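Local coordinates for protein cellobiose 2-epimerase (Caldibacillus thermoamylovorans, PDB 5ZHB) that catalyses the reversible epimerisation of cellobiose at C2 of its reducing-end glucose, giving the corresponding mannose-ended disaccharide, at residues V305-V310 against P374-R379. Numbering follows the deposited sequence.
Sequences VWWVQV and PYHNAR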
loop_
_atom_site.group_PDB
_atom_site.type_symbol
_atom_site.label_atom_id
_atom_site.label_comp_id
_atom_site.label_asym_id
_atom_site.label_seq_id
_atom_site.Cartn_x
_atom_site.Cartn_y
_atom_site.Cartn_z
ATOM N N VAL A 305 -0.866 -1.961 -14.595
ATOM C CA VAL A 305 -1.732 -1.885 -13.425
ATOM C C VAL A 305 -1.457 -0.545 -12.778
ATOM O O VAL A 305 -0.288 -0.182 -12.650
ATOM C CB VAL A 305 -1.525 -3.055 -12.439
ATOM C CG1 VAL A 305 -2.373 -2.917 -11.187
ATOM C CG2 VAL A 305 -1.864 -4.392 -13.079
ATOM N N TRP A 306 -2.519 0.151 -12.319
ATOM C CA TRP A 306 -2.405 1.534 -11.884
ATOM C C TRP A 306 -1.378 1.697 -10.757
ATOM O O TRP A 306 -0.484 2.558 -10.838
ATOM C CB TRP A 306 -3.794 2.126 -11.529
ATOM C CG TRP A 306 -4.142 2.091 -10.064
ATOM C CD1 TRP A 306 -3.972 3.121 -9.193
ATOM C CD2 TRP A 306 -4.615 0.982 -9.285
ATOM N NE1 TRP A 306 -4.361 2.745 -7.938
ATOM C CE2 TRP A 306 -4.741 1.437 -7.952
ATOM C CE3 TRP A 306 -4.963 -0.335 -9.572
ATOM C CZ2 TRP A 306 -5.150 0.613 -6.906
ATOM C CZ3 TRP A 306 -5.408 -1.139 -8.545
ATOM C CH2 TRP A 306 -5.507 -0.672 -7.238
ATOM N N TRP A 307 -1.458 0.869 -9.723
ATOM C CA TRP A 307 -0.621 1.069 -8.542
ATOM C C TRP A 307 0.853 0.818 -8.856
ATOM O O TRP A 307 1.706 1.477 -8.265
ATOM C CB TRP A 307 -1.087 0.240 -7.333
ATOM C CG TRP A 307 -0.904 -1.253 -7.410
ATOM C CD1 TRP A 307 -1.832 -2.185 -7.765
ATOM C CD2 TRP A 307 0.285 -1.989 -7.055
ATOM N NE1 TRP A 307 -1.298 -3.441 -7.699
ATOM C CE2 TRP A 307 0.003 -3.351 -7.270
ATOM C CE3 TRP A 307 1.557 -1.622 -6.588
ATOM C CZ2 TRP A 307 0.946 -4.351 -7.016
ATOM C CZ3 TRP A 307 2.478 -2.612 -6.320
ATOM C CH2 TRP A 307 2.183 -3.962 -6.550
ATOM N N VAL A 308 1.108 -0.104 -9.804
ATOM C CA VAL A 308 2.473 -0.411 -10.220
ATOM C C VAL A 308 3.138 0.820 -10.840
ATOM O O VAL A 308 4.254 1.183 -10.468
ATOM C CB VAL A 308 2.464 -1.629 -11.167
ATOM C CG1 VAL A 308 3.839 -1.848 -11.793
ATOM C CG2 VAL A 308 1.920 -2.890 -10.504
ATOM N N GLN A 309 2.391 1.570 -11.650
ATOM C CA GLN A 309 2.943 2.724 -12.329
ATOM C C GLN A 309 3.323 3.781 -11.299
ATOM O O GLN A 309 4.406 4.351 -11.361
ATOM C CB GLN A 309 1.969 3.310 -13.346
ATOM C CG GLN A 309 1.313 2.309 -14.285
ATOM C CD GLN A 309 2.295 1.414 -15.013
ATOM O OE1 GLN A 309 3.288 1.884 -15.561
ATOM N NE2 GLN A 309 2.085 0.110 -14.933
ATOM N N VAL A 310 2.434 4.086 -10.349
ATOM C CA VAL A 310 2.738 5.180 -9.440
ATOM C C VAL A 310 3.847 4.804 -8.441
ATOM O O VAL A 310 4.601 5.665 -8.028
ATOM C CB VAL A 310 1.495 5.687 -8.673
ATOM C CG1 VAL A 310 0.360 6.040 -9.621
ATOM C CG2 VAL A 310 1.011 4.740 -7.596
ATOM N N PRO A 374 -7.818 5.220 -2.799
ATOM C CA PRO A 374 -6.960 6.351 -3.155
ATOM C C PRO A 374 -5.555 6.365 -2.569
ATOM O O PRO A 374 -4.860 7.354 -2.725
ATOM C CB PRO A 374 -7.794 7.503 -2.561
ATOM C CG PRO A 374 -8.329 6.940 -1.274
ATOM C CD PRO A 374 -8.656 5.501 -1.627
ATOM N N TYR A 375 -5.147 5.303 -1.861
ATOM C CA TYR A 375 -3.878 5.323 -1.142
ATOM C C TYR A 375 -2.691 5.399 -2.104
ATOM O O TYR A 375 -1.857 6.302 -1.952
ATOM C CB TYR A 375 -3.845 4.158 -0.145
ATOM C CG TYR A 375 -2.576 3.330 0.002
ATOM C CD1 TYR A 375 -1.527 3.737 0.814
ATOM C CD2 TYR A 375 -2.470 2.077 -0.602
ATOM C CE1 TYR A 375 -0.398 2.946 1.017
ATOM C CE2 TYR A 375 -1.352 1.270 -0.405
ATOM C CZ TYR A 375 -0.298 1.715 0.385
ATOM O OH TYR A 375 0.803 0.914 0.614
ATOM N N HIS A 376 -2.607 4.482 -3.076
ATOM C CA HIS A 376 -1.411 4.422 -3.921
ATOM C C HIS A 376 -1.230 5.717 -4.728
ATOM O O HIS A 376 -0.139 6.309 -4.752
ATOM C CB HIS A 376 -1.449 3.210 -4.836
ATOM C CG HIS A 376 -1.087 1.875 -4.247
ATOM N ND1 HIS A 376 0.186 1.570 -3.794
ATOM C CD2 HIS A 376 -1.850 0.791 -4.001
ATOM C CE1 HIS A 376 0.180 0.329 -3.292
ATOM N NE2 HIS A 376 -1.039 -0.181 -3.442
ATOM N N ASN A 377 -2.280 6.119 -5.435
ATOM C CA ASN A 377 -2.186 7.264 -6.330
ATOM C C ASN A 377 -2.116 8.597 -5.563
ATOM O O ASN A 377 -1.347 9.485 -5.973
ATOM C CB ASN A 377 -3.208 7.187 -7.464
ATOM C CG ASN A 377 -4.657 7.188 -7.032
ATOM O OD1 ASN A 377 -4.954 6.957 -5.858
ATOM N ND2 ASN A 377 -5.557 7.387 -7.993
ATOM N N ALA A 378 -2.867 8.756 -4.464
ATOM C CA ALA A 378 -2.722 9.939 -3.635
ATOM C C ALA A 378 -1.324 10.041 -3.044
ATOM O O ALA A 378 -0.717 11.113 -3.074
ATOM C CB ALA A 378 -3.732 9.987 -2.524
ATOM N N ARG A 379 -0.853 8.936 -2.450
ATOM C CA ARG A 379 0.460 8.894 -1.852
ATOM C C ARG A 379 1.527 9.302 -2.878
ATOM O O ARG A 379 2.433 10.061 -2.542
ATOM C CB ARG A 379 0.720 7.508 -1.249
ATOM C CG ARG A 379 2.065 7.499 -0.539
ATOM C CD ARG A 379 2.400 6.266 0.259
ATOM N NE ARG A 379 2.527 5.089 -0.598
ATOM C CZ ARG A 379 2.766 3.856 -0.146
ATOM N NH1 ARG A 379 2.954 3.650 1.140
ATOM N NH2 ARG A 379 2.844 2.844 -0.999
HETATM O O HOH W 1 -4.657 4.290 -5.669
#
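His376 lays one face of its imidazole over the CB of Trp307, a CH-pi contact in which that carbon stands 3.6 Å from the ring centroid, 22° off the normal. With its CG between the backbone N and the carbonyl carbon (chi1 70°), Trp307 turns its indole alongside the imidazole, and the five-membered ring forms an offset stack, centroids 5.0 Å apart and planes inclined by 25°. Tyr375 CE2 covers the opposite imidazole face, and ND1 is hydrogen-bonded to Glu311, which together should restrain both tilt and rotation of the ring. Beside this, Val310 puts CG2 3.4 Å from the backbone O of His376, while its CG1 approaches Asn377 CB. The indole of Trp306 reaches the second helix through a water in its ring plane, which accepts from NE1 at 2.8 Å and from Asn377 N at 3.0 Å. Without the imidazole, as with an alanine at His376, Trp307 CB and Tyr375 would probably lose the ring between them and Glu311 one of its donors. No direct hydrogen bond joins the starts of helices 306-323 and 375-387, inner neighbours in the (alpha/alpha)6 barrel of this family; their fit therefore rests on ring and methyl packing, while the water satisfies two buried N-H groups.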